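Side-chain contacts in putative nucleotide sugar epimerase/ dehydratase (Bordetella bronchiseptica, PDB 2Q1S), which binds NADH in a Rossmann-fold domain and probably acts on a nucleotide sugar in the biosynthesis of the lipopolysaccharide O-antigen: residues 47-52 against 60-65; 232-237 against 291-296; 248-253 against 295-300. One frame throughout, in Å; residues are numbered along the deposited sequence.

Contact 1. Residues 47-52 against 60-65; sequences NLVKRL and VHVVDN. With NAI (1,4-dihydronicotinamide adenine dinucleotide), chain B.
The amide of N65 leans over one face of the cofactor's adenine, with OD1 3.1 Å from C4A of NADH; ND2 also lies low over the ring, while CG stands higher, so the amide is tilted rather than stacked flat. On the strand face turned away from helix 43-54, V63 CG2 sits above one face of the H61 imidazole, offset toward its rim, and at the ring edge ND1 and NE2 bond to Y100 and S83. Both segments belong to the beta-alpha-beta unit of strand 34-38, helix 43-54 and strand 59-63 in a Rossmann fold, and residues 47-52 run antiparallel (172°) to strand residues 60-63. V49 faces the strand, its CG2 set anti to the carbonyl carbon and reaching both V60 CG1 (4.0 Å) and V62 CG2 (3.9 Å). Because strand residues alternate, V60 and V62 serve the helix side while H61 and V63 serve the other. Compact branched valines suit this close layer, and L52 extends it, bringing CB beside V60 CG2 at 4.4 Å. Just past the strand, D64 turns its carboxylate to the adenosine ribose, the usual place for an acidic residue in NAD-binding Rossmann folds. L66 N and A41 N donate to this carboxylate, fixing its orientation. Its oxygens divide the ribose hydroxyls: O2B of NADH donates to OD1 of D64 at 2.7 Å, and O3B to OD2 at 2.6 Å.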
loop_
_atom_site.group_PDB
_atom_site.type_symbol
_atom_site.label_atom_id
_atom_site.label_comp_id
_atom_site.label_asym_id
_atom_site.label_seq_id
_atom_site.Cartn_x
_atom_site.Cartn_y
_atom_site.Cartn_z
ATOM N N ASN A 47 20.839 1.598 17.898
ATOM C CA ASN A 47 20.568 1.486 19.342
ATOM C C ASN A 47 20.030 0.126 19.711
ATOM O O ASN A 47 20.374 -0.436 20.760
ATOM C CB ASN A 47 19.625 2.608 19.830
ATOM C CG ASN A 47 20.360 3.921 20.040
ATOM O OD1 ASN A 47 21.003 4.133 21.098
ATOM N ND2 ASN A 47 20.305 4.806 19.035
ATOM N N LEU A 48 19.158 -0.431 18.872
ATOM C CA LEU A 48 18.670 -1.781 19.067
ATOM C C LEU A 48 19.809 -2.814 19.005
ATOM O O LEU A 48 19.861 -3.751 19.818
ATOM C CB LEU A 48 17.588 -2.094 18.010
ATOM C CG LEU A 48 16.974 -3.491 18.118
ATOM C CD1 LEU A 48 16.298 -3.796 19.455
ATOM C CD2 LEU A 48 15.978 -3.755 17.001
ATOM N N VAL A 49 20.685 -2.686 18.019
ATOM C CA VAL A 49 21.828 -3.588 17.876
ATOM C C VAL A 49 22.683 -3.570 19.148
ATOM O O VAL A 49 23.016 -4.640 19.669
ATOM C CB VAL A 49 22.614 -3.331 16.582
ATOM C CG1 VAL A 49 23.889 -4.155 16.533
ATOM C CG2 VAL A 49 21.724 -3.662 15.352
ATOM N N LYS A 50 22.989 -2.365 19.648
ATOM C CA LYS A 50 23.786 -2.201 20.883
ATOM C C LYS A 50 23.107 -2.940 22.035
ATOM O O LYS A 50 23.769 -3.643 22.813
ATOM C CB LYS A 50 23.943 -0.718 21.254
ATOM C CG LYS A 50 24.765 -0.437 22.519
ATOM N N ARG A 51 21.791 -2.779 22.151
ATOM C CA ARG A 51 21.072 -3.389 23.260
ATOM C C ARG A 51 21.003 -4.923 23.119
ATOM O O ARG A 51 21.188 -5.670 24.114
ATOM C CB ARG A 51 19.707 -2.728 23.407
ATOM C CG ARG A 51 18.836 -3.278 24.506
ATOM C CD ARG A 51 19.464 -3.108 25.906
ATOM N NE ARG A 51 18.512 -3.509 26.936
ATOM C CZ ARG A 51 18.851 -3.997 28.119
ATOM N NH1 ARG A 51 20.136 -4.118 28.435
ATOM N NH2 ARG A 51 17.903 -4.356 28.986
ATOM N N LEU A 52 20.851 -5.402 21.873
ATOM C CA LEU A 52 20.849 -6.850 21.602
ATOM C C LEU A 52 22.191 -7.496 21.979
ATOM O O LEU A 52 22.225 -8.568 22.592
ATOM C CB LEU A 52 20.548 -7.138 20.132
ATOM C CG LEU A 52 19.100 -6.896 19.644
ATOM C CD1 LEU A 52 19.057 -6.916 18.113
ATOM C CD2 LEU A 52 18.151 -7.883 20.229
ATOM N N VAL A 60 24.048 -10.944 15.160
ATOM C CA VAL A 60 23.160 -9.920 14.561
ATOM C C VAL A 60 23.566 -9.716 13.087
ATOM O O VAL A 60 24.729 -9.403 12.794
ATOM C CB VAL A 60 23.210 -8.563 15.274
ATOM C CG1 VAL A 60 22.138 -7.621 14.657
ATOM C CG2 VAL A 60 22.977 -8.687 16.756
ATOM N N HIS A 61 22.610 -9.935 12.170
ATOM C CA HIS A 61 22.815 -9.678 10.743
ATOM C C HIS A 61 22.154 -8.342 10.428
ATOM O O HIS A 61 20.915 -8.246 10.448
ATOM C CB HIS A 61 22.177 -10.789 9.915
ATOM C CG HIS A 61 22.438 -10.688 8.446
ATOM N ND1 HIS A 61 21.781 -11.486 7.535
ATOM C CD2 HIS A 61 23.238 -9.872 7.726
ATOM C CE1 HIS A 61 22.209 -11.203 6.319
ATOM N NE2 HIS A 61 23.098 -10.227 6.404
ATOM N N VAL A 62 22.970 -7.317 10.260
ATOM C CA VAL A 62 22.490 -5.978 9.878
ATOM C C VAL A 62 22.432 -5.918 8.348
ATOM O O VAL A 62 23.401 -6.210 7.662
ATOM C CB VAL A 62 23.417 -4.861 10.447
ATOM C CG1 VAL A 62 23.083 -3.481 9.818
ATOM C CG2 VAL A 62 23.327 -4.812 12.003
ATOM N N VAL A 63 21.236 -5.563 7.846
ATOM C CA VAL A 63 21.100 -5.382 6.394
ATOM C C VAL A 63 20.739 -3.917 6.233
ATOM O O VAL A 63 19.674 -3.522 6.752
ATOM C CB VAL A 63 19.936 -6.241 5.839
ATOM C CG1 VAL A 63 19.812 -5.941 4.348
ATOM C CG2 VAL A 63 20.262 -7.758 6.054
ATOM N N ASP A 64 21.611 -3.128 5.619
ATOM C CA ASP A 64 21.335 -1.696 5.534
ATOM C C ASP A 64 22.093 -1.134 4.342
ATOM O O ASP A 64 23.294 -1.377 4.190
ATOM C CB ASP A 64 21.742 -1.004 6.845
ATOM C CG ASP A 64 21.070 0.322 7.028
ATOM O OD1 ASP A 64 21.302 1.183 6.110
ATOM O OD2 ASP A 64 20.421 0.508 8.057
ATOM N N ASN A 65 21.384 -0.386 3.488
ATOM C CA ASN A 65 22.041 0.189 2.298
ATOM C C ASN A 65 22.719 1.553 2.564
ATOM O O ASN A 65 23.244 2.195 1.652
ATOM C CB ASN A 65 21.035 0.290 1.133
ATOM C CG ASN A 65 19.882 1.185 1.439
ATOM O OD1 ASN A 65 19.701 1.669 2.565
ATOM N ND2 ASN A 65 18.976 1.315 0.461
HETATM P PA NAI B . 16.755 5.915 9.989
HETATM O O1A NAI B . 16.606 6.567 8.662
HETATM O O2A NAI B . 17.957 6.303 10.882
HETATM O O5B NAI B . 16.708 4.376 9.883
HETATM C C5B NAI B . 16.227 3.646 8.749
HETATM C C4B NAI B . 17.317 2.757 8.177
HETATM O O4B NAI B . 16.805 2.087 7.031
HETATM C C3B NAI B . 18.543 3.591 7.718
HETATM O O3B NAI B . 19.744 3.044 8.289
HETATM C C2B NAI B . 18.554 3.372 6.212
HETATM O O2B NAI B . 19.855 3.367 5.547
HETATM C C1B NAI B . 17.895 1.997 6.088
HETATM N N9A NAI B . 17.376 1.685 4.768
HETATM C C8A NAI B . 16.738 2.534 3.906
HETATM N N7A NAI B . 16.375 1.857 2.815
HETATM C C5A NAI B . 16.750 0.552 2.940
HETATM C C6A NAI B . 16.673 -0.681 2.146
HETATM N N6A NAI B . 16.102 -0.735 0.936
HETATM N N1A NAI B . 17.197 -1.843 2.649
HETATM C C2A NAI B . 17.788 -1.809 3.874
HETATM N N3A NAI B . 17.905 -0.742 4.682
HETATM C C4A NAI B . 17.397 0.475 4.274
HETATM O O3 NAI B . 15.409 6.313 10.755
HETATM P PN NAI B . 14.858 5.815 12.202
HETATM O O1N NAI B . 14.271 6.938 12.898
HETATM O O2N NAI B . 15.940 4.941 12.784
HETATM O O5D NAI B . 13.677 4.783 11.730
HETATM C C5D NAI B . 13.684 3.392 12.095
HETATM C C4D NAI B . 12.257 2.870 11.909
HETATM O O4D NAI B . 11.415 3.509 12.838
HETATM C C3D NAI B . 11.661 3.243 10.551
HETATM O O3D NAI B . 10.924 2.105 10.084
HETATM C C2D NAI B . 10.773 4.412 10.847
HETATM O O2D NAI B . 9.696 4.522 9.878
HETATM C C1D NAI B . 10.243 4.070 12.212
HETATM N N1N NAI B . 9.788 5.208 12.967
HETATM C C2N NAI B . 10.651 6.124 13.517
HETATM C C3N NAI B . 10.177 7.198 14.265
HETATM C C7N NAI B . 11.119 8.234 14.871
HETATM O O7N NAI B . 10.635 9.137 15.531
HETATM N N7N NAI B . 12.448 8.061 14.657
HETATM C C4N NAI B . 8.785 7.328 14.520
HETATM C C5N NAI B . 7.923 6.339 13.967
HETATM C C6N NAI B . 8.458 5.282 13.231
#

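Contact 2. Residues 232-237 against 291-296; sequences RNVTPT and TSIADL. With NAI (1,4-dihydronicotinamide adenine dinucleotide), chain B.
V234 and L296 meet tip to tip, V234 CG1 lying 4.1 Å from L296 CD2, and V234 CG2 comes in the same manner to I293 CG2 at 4.2 Å. T235 crosses L296 at about a right angle, so that its OG1 lies 3.7 Å from L296 CD2. With CG anti to the backbone N (chi1 -175°), the leucine carries both methyls toward helix 234-243, and it is long enough to reach V234 and T235 from the neighbouring helix. Around this apolar core stand F238, F260, I343 and L347. The two helix starts lie in the part of the protein beyond the cofactor-binding Rossmann core, where short-chain dehydrogenases of the extended family typically hold the sugar nucleotide. S292 is a capping serine at the N-cap of helix 293-304, its OG accepting from D295 N at 3.3 Å (N-H...O 155°). Within the first turn of the other helix, N233 O accepts from both T237 N and the side-chain T237 OG1, the hydroxyl approaching above the carbonyl plane. Farther out, just before helix 234-243, R232 points its guanidinium edge at the cofactor diphosphate, NH2 donating in plane to O2A of NADH at 3.0 Å, while E216 grips NE and S68 O accepts from NH1.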
loop_
_atom_site.group_PDB
_atom_site.type_symbol
_atom_site.label_atom_id
_atom_site.label_comp_id
_atom_site.label_asym_id
_atom_site.label_seq_id
_atom_site.Cartn_x
_atom_site.Cartn_y
_atom_site.Cartn_z
ATOM N N ARG A 232 17.033 16.637 10.390
ATOM C CA ARG A 232 16.191 15.434 10.384
ATOM C C ARG A 232 14.945 15.534 11.233
ATOM O O ARG A 232 13.879 15.049 10.837
ATOM C CB ARG A 232 16.979 14.229 10.887
ATOM C CG ARG A 232 18.040 13.730 9.945
ATOM C CD ARG A 232 18.850 12.655 10.664
ATOM N NE ARG A 232 18.107 11.490 11.182
ATOM C CZ ARG A 232 18.224 10.257 10.694
ATOM N NH1 ARG A 232 18.982 10.062 9.604
ATOM N NH2 ARG A 232 17.647 9.222 11.303
ATOM N N ASN A 233 15.108 16.107 12.425
ATOM C CA ASN A 233 14.041 16.150 13.419
ATOM C C ASN A 233 14.349 17.286 14.393
ATOM O O ASN A 233 15.496 17.734 14.485
ATOM C CB ASN A 233 14.004 14.813 14.163
ATOM C CG ASN A 233 13.203 13.758 13.420
ATOM O OD1 ASN A 233 12.008 13.946 13.158
ATOM N ND2 ASN A 233 13.830 12.627 13.119
ATOM N N VAL A 234 13.324 17.729 15.116
ATOM C CA VAL A 234 13.419 18.925 15.944
ATOM C C VAL A 234 14.465 18.778 17.057
ATOM O O VAL A 234 15.252 19.692 17.283
ATOM C CB VAL A 234 12.044 19.385 16.484
ATOM C CG1 VAL A 234 11.382 18.297 17.361
ATOM C CG2 VAL A 234 12.133 20.752 17.184
ATOM N N THR A 235 14.472 17.631 17.740
ATOM C CA THR A 235 15.427 17.475 18.854
ATOM C C THR A 235 16.917 17.593 18.469
ATOM O O THR A 235 17.621 18.437 19.033
ATOM C CB THR A 235 15.130 16.208 19.685
ATOM O OG1 THR A 235 13.752 16.231 20.086
ATOM C CG2 THR A 235 16.020 16.115 20.927
ATOM N N PRO A 236 17.412 16.754 17.529
ATOM C CA PRO A 236 18.815 16.905 17.143
ATOM C C PRO A 236 19.146 18.264 16.489
ATOM O O PRO A 236 20.277 18.761 16.622
ATOM C CB PRO A 236 19.061 15.723 16.203
ATOM C CG PRO A 236 17.707 15.411 15.646
ATOM C CD PRO A 236 16.794 15.620 16.825
ATOM N N THR A 237 18.147 18.855 15.826
ATOM C CA THR A 237 18.323 20.202 15.271
ATOM C C THR A 237 18.548 21.210 16.380
ATOM O O THR A 237 19.511 21.982 16.329
ATOM C CB THR A 237 17.125 20.612 14.406
ATOM O OG1 THR A 237 17.110 19.798 13.240
ATOM C CG2 THR A 237 17.256 22.055 13.944
ATOM N N THR A 291 5.238 16.958 25.653
ATOM C CA THR A 291 6.112 18.103 25.880
ATOM C C THR A 291 5.927 19.052 24.716
ATOM O O THR A 291 5.974 18.629 23.556
ATOM C CB THR A 291 7.601 17.665 25.957
ATOM O OG1 THR A 291 7.739 16.654 26.956
ATOM C CG2 THR A 291 8.530 18.846 26.298
ATOM N N SER A 292 5.748 20.324 24.999
ATOM C CA SER A 292 5.656 21.292 23.953
ATOM C C SER A 292 7.014 21.592 23.362
ATOM O O SER A 292 8.004 21.417 23.991
ATOM C CB SER A 292 4.986 22.557 24.440
ATOM O OG SER A 292 5.803 23.265 25.325
ATOM N N ILE A 293 7.032 22.065 22.143
ATOM C CA ILE A 293 8.298 22.420 21.497
ATOM C C ILE A 293 8.983 23.558 22.264
ATOM O O ILE A 293 10.213 23.587 22.363
ATOM C CB ILE A 293 8.100 22.744 19.998
ATOM C CG1 ILE A 293 7.436 21.553 19.294
ATOM C CG2 ILE A 293 9.419 23.122 19.311
ATOM C CD1 ILE A 293 8.186 20.242 19.470
ATOM N N ALA A 294 8.188 24.460 22.847
ATOM C CA ALA A 294 8.755 25.547 23.667
ATOM C C ALA A 294 9.523 25.007 24.882
ATOM O O ALA A 294 10.610 25.504 25.175
ATOM C CB ALA A 294 7.691 26.544 24.099
ATOM N N ASP A 295 8.965 23.991 25.557
ATOM C CA ASP A 295 9.596 23.400 26.742
ATOM C C ASP A 295 10.805 22.560 26.365
ATOM O O ASP A 295 11.826 22.591 27.052
ATOM C CB ASP A 295 8.602 22.578 27.564
ATOM C CG ASP A 295 7.613 23.449 28.315
ATOM O OD1 ASP A 295 7.825 24.683 28.384
ATOM O OD2 ASP A 295 6.625 22.908 28.845
ATOM N N LEU A 296 10.679 21.815 25.268
ATOM C CA LEU A 296 11.848 21.143 24.678
ATOM C C LEU A 296 13.015 22.128 24.486
ATOM O O LEU A 296 14.127 21.916 25.004
ATOM C CB LEU A 296 11.470 20.448 23.357
ATOM C CG LEU A 296 12.559 19.595 22.684
ATOM C CD1 LEU A 296 12.623 18.213 23.336
ATOM C CD2 LEU A 296 12.302 19.447 21.170
HETATM P PA NAI B . 16.755 5.915 9.989
HETATM O O1A NAI B . 16.606 6.567 8.662
HETATM O O2A NAI B . 17.957 6.303 10.882
HETATM O O5B NAI B . 16.708 4.376 9.883
HETATM C C5B NAI B . 16.227 3.646 8.749
HETATM C C4B NAI B . 17.317 2.757 8.177
HETATM O O4B NAI B . 16.805 2.087 7.031
HETATM C C3B NAI B . 18.543 3.591 7.718
HETATM O O3B NAI B . 19.744 3.044 8.289
HETATM C C2B NAI B . 18.554 3.372 6.212
HETATM O O2B NAI B . 19.855 3.367 5.547
HETATM C C1B NAI B . 17.895 1.997 6.088
HETATM N N9A NAI B . 17.376 1.685 4.768
HETATM C C8A NAI B . 16.738 2.534 3.906
HETATM N N7A NAI B . 16.375 1.857 2.815
HETATM C C5A NAI B . 16.750 0.552 2.940
HETATM C C6A NAI B . 16.673 -0.681 2.146
HETATM N N6A NAI B . 16.102 -0.735 0.936
HETATM N N1A NAI B . 17.197 -1.843 2.649
HETATM C C2A NAI B . 17.788 -1.809 3.874
HETATM N N3A NAI B . 17.905 -0.742 4.682
HETATM C C4A NAI B . 17.397 0.475 4.274
HETATM O O3 NAI B . 15.409 6.313 10.755
HETATM P PN NAI B . 14.858 5.815 12.202
HETATM O O1N NAI B . 14.271 6.938 12.898
HETATM O O2N NAI B . 15.940 4.941 12.784
HETATM O O5D NAI B . 13.677 4.783 11.730
HETATM C C5D NAI B . 13.684 3.392 12.095
HETATM C C4D NAI B . 12.257 2.870 11.909
HETATM O O4D NAI B . 11.415 3.509 12.838
HETATM C C3D NAI B . 11.661 3.243 10.551
HETATM O O3D NAI B . 10.924 2.105 10.084
HETATM C C2D NAI B . 10.773 4.412 10.847
HETATM O O2D NAI B . 9.696 4.522 9.878
HETATM C C1D NAI B . 10.243 4.070 12.212
HETATM N N1N NAI B . 9.788 5.208 12.967
HETATM C C2N NAI B . 10.651 6.124 13.517
HETATM C C3N NAI B . 10.177 7.198 14.265
HETATM C C7N NAI B . 11.119 8.234 14.871
HETATM O O7N NAI B . 10.635 9.137 15.531
HETATM N N7N NAI B . 12.448 8.061 14.657
HETATM C C4N NAI B . 8.785 7.328 14.520
HETATM C C5N NAI B . 7.923 6.339 13.967
HETATM C C6N NAI B . 8.458 5.282 13.231
#

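Contact 3. Residues 248-253 against 295-300; sequences LPLENG and DLATKI
Apolar packing carries this contact, in which the loop between helix 234-243 and strand 257-262 lies against helix 293-304, probably in the substrate-binding part that complements the Rossmann core in extended short-chain dehydrogenases. L248 and L250 both direct their side chains at A297. In L248 the chain is extended (chi2 -169°), which makes CD1 the far tip, and this methyl rests 3.7 Å from A297 CB and 3.8 Å from A297 CA. L250 uses its other branch, CD2, which lies 4.0 Å from A297 CB. One small methyl thus receives two leucines, and an alanine suits the spot because it lets the loop come close to the helix backbone: L248 and A297 have CA atoms 6.9 Å apart. I300, one turn on, faces the loop as well and packs with F238 and A242 of helix 234-243. Residues 248-251 are extended, so the leucines face the helix while the CB atoms of P249 and E251 point the other way; both residues belong to a UDP site seen in another structure of this protein. Between the two segments the contact is apolar; hydrogen bonds run within the helix or to neighbouring chain. At the loop's end G253 (phi 74°, a conformation easy for glycine) is tied by its backbone to L313. In the helix, T298 turns away from the loop, and its OG1 bonds to A294 O.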
loop_
_atom_site.group_PDB
_atom_site.type_symbol
_atom_site.label_atom_id
_atom_site.label_comp_id
_atom_site.label_asym_id
_atom_site.label_seq_id
_atom_site.Cartn_x
_atom_site.Cartn_y
_atom_site.Cartn_z
ATOM N N LEU A 248 17.275 29.125 18.855
ATOM C CA LEU A 248 16.453 28.001 18.400
ATOM C C LEU A 248 15.184 28.516 17.744
ATOM O O LEU A 248 14.382 29.177 18.405
ATOM C CB LEU A 248 16.097 27.075 19.567
ATOM C CG LEU A 248 17.229 26.459 20.401
ATOM C CD1 LEU A 248 16.672 25.384 21.299
ATOM C CD2 LEU A 248 18.352 25.897 19.530
ATOM N N PRO A 249 14.985 28.207 16.449
ATOM C CA PRO A 249 13.792 28.710 15.783
ATOM C C PRO A 249 12.540 27.947 16.222
ATOM O O PRO A 249 12.464 26.728 16.065
ATOM C CB PRO A 249 14.089 28.482 14.297
ATOM C CG PRO A 249 15.068 27.362 14.262
ATOM C CD PRO A 249 15.822 27.377 15.559
ATOM N N LEU A 250 11.584 28.666 16.803
ATOM C CA LEU A 250 10.282 28.085 17.133
ATOM C C LEU A 250 9.269 28.508 16.083
ATOM O O LEU A 250 9.182 29.683 15.734
ATOM C CB LEU A 250 9.794 28.520 18.521
ATOM C CG LEU A 250 10.550 28.106 19.788
ATOM C CD1 LEU A 250 9.867 28.729 20.992
ATOM C CD2 LEU A 250 10.597 26.595 19.939
ATOM N N GLU A 251 8.527 27.539 15.560
ATOM C CA GLU A 251 7.429 27.839 14.654
ATOM C C GLU A 251 6.187 28.047 15.506
ATOM O O GLU A 251 5.820 27.178 16.306
ATOM C CB GLU A 251 7.220 26.706 13.642
ATOM N N ASN A 252 5.571 29.214 15.354
ATOM C CA ASN A 252 4.336 29.555 16.070
ATOM C C ASN A 252 4.482 29.570 17.598
ATOM O O ASN A 252 3.549 29.213 18.321
ATOM C CB ASN A 252 3.191 28.623 15.648
ATOM C CG ASN A 252 3.004 28.568 14.145
ATOM O OD1 ASN A 252 2.819 29.600 13.491
ATOM N ND2 ASN A 252 3.051 27.362 13.587
ATOM N N GLY A 253 5.651 29.982 18.081
ATOM C CA GLY A 253 5.893 30.083 19.519
ATOM C C GLY A 253 6.072 28.746 20.229
ATOM O O GLY A 253 6.116 28.704 21.465
ATOM N N ASP A 295 8.965 23.991 25.557
ATOM C CA ASP A 295 9.596 23.400 26.742
ATOM C C ASP A 295 10.805 22.560 26.365
ATOM O O ASP A 295 11.826 22.591 27.052
ATOM C CB ASP A 295 8.602 22.578 27.564
ATOM C CG ASP A 295 7.613 23.449 28.315
ATOM O OD1 ASP A 295 7.825 24.683 28.384
ATOM O OD2 ASP A 295 6.625 22.908 28.845
ATOM N N LEU A 296 10.679 21.815 25.268
ATOM C CA LEU A 296 11.848 21.143 24.678
ATOM C C LEU A 296 13.015 22.128 24.486
ATOM O O LEU A 296 14.127 21.916 25.004
ATOM C CB LEU A 296 11.470 20.448 23.357
ATOM C CG LEU A 296 12.559 19.595 22.684
ATOM C CD1 LEU A 296 12.623 18.213 23.336
ATOM C CD2 LEU A 296 12.302 19.447 21.170
ATOM N N ALA A 297 12.750 23.231 23.781
ATOM C CA ALA A 297 13.775 24.264 23.536
ATOM C C ALA A 297 14.301 24.864 24.837
ATOM O O ALA A 297 15.508 25.066 24.980
ATOM C CB ALA A 297 13.230 25.350 22.616
ATOM N N THR A 298 13.398 25.138 25.779
ATOM C CA THR A 298 13.776 25.703 27.070
ATOM C C THR A 298 14.794 24.793 27.768
ATOM O O THR A 298 15.862 25.257 28.177
ATOM C CB THR A 298 12.526 25.964 27.955
ATOM O OG1 THR A 298 11.768 27.044 27.382
ATOM C CG2 THR A 298 12.949 26.315 29.365
ATOM N N LYS A 299 14.462 23.496 27.835
ATOM C CA LYS A 299 15.287 22.465 28.486
ATOM C C LYS A 299 16.656 22.309 27.819
ATOM O O LYS A 299 17.680 22.271 28.487
ATOM C CB LYS A 299 14.561 21.118 28.468
ATOM C CG LYS A 299 13.418 21.005 29.477
ATOM C CD LYS A 299 12.392 19.981 29.007
ATOM C CE LYS A 299 11.487 19.488 30.128
ATOM N NZ LYS A 299 10.736 20.519 30.869
ATOM N N ILE A 300 16.660 22.209 26.495
ATOM C CA ILE A 300 17.900 22.116 25.736
ATOM C C ILE A 300 18.794 23.347 25.961
ATOM O O ILE A 300 20.008 23.223 26.170
ATOM C CB ILE A 300 17.609 21.894 24.229
ATOM C CG1 ILE A 300 17.006 20.508 24.006
ATOM C CG2 ILE A 300 18.902 22.042 23.402
ATOM C CD1 ILE A 300 16.429 20.309 22.602
#

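Overall arrangement
Contacts 2 and 3 form one continuous patch: their centres are 6 Å apart, both use helix 293-304 and share D295 and L296, and L250 CD2 touches I293 CG2 at 3.7 Å. Helix 293-304 thus packs on helix 234-243 through one side and on the loop 248-253 through another. Contact 1 lies on the opposite side of the chain's centre, with centres about 26 Å from contact 2 and about 32 Å from contact 3. NADH links contacts 1 and 2, whose nearest atoms are about 9 Å apart: residues 60-65 hold its adenosine end and 232-237 its diphosphate. Contacts 2 and 3 both lie near the UDP site known from another structure, contact 3 holding P249 and E251 of it.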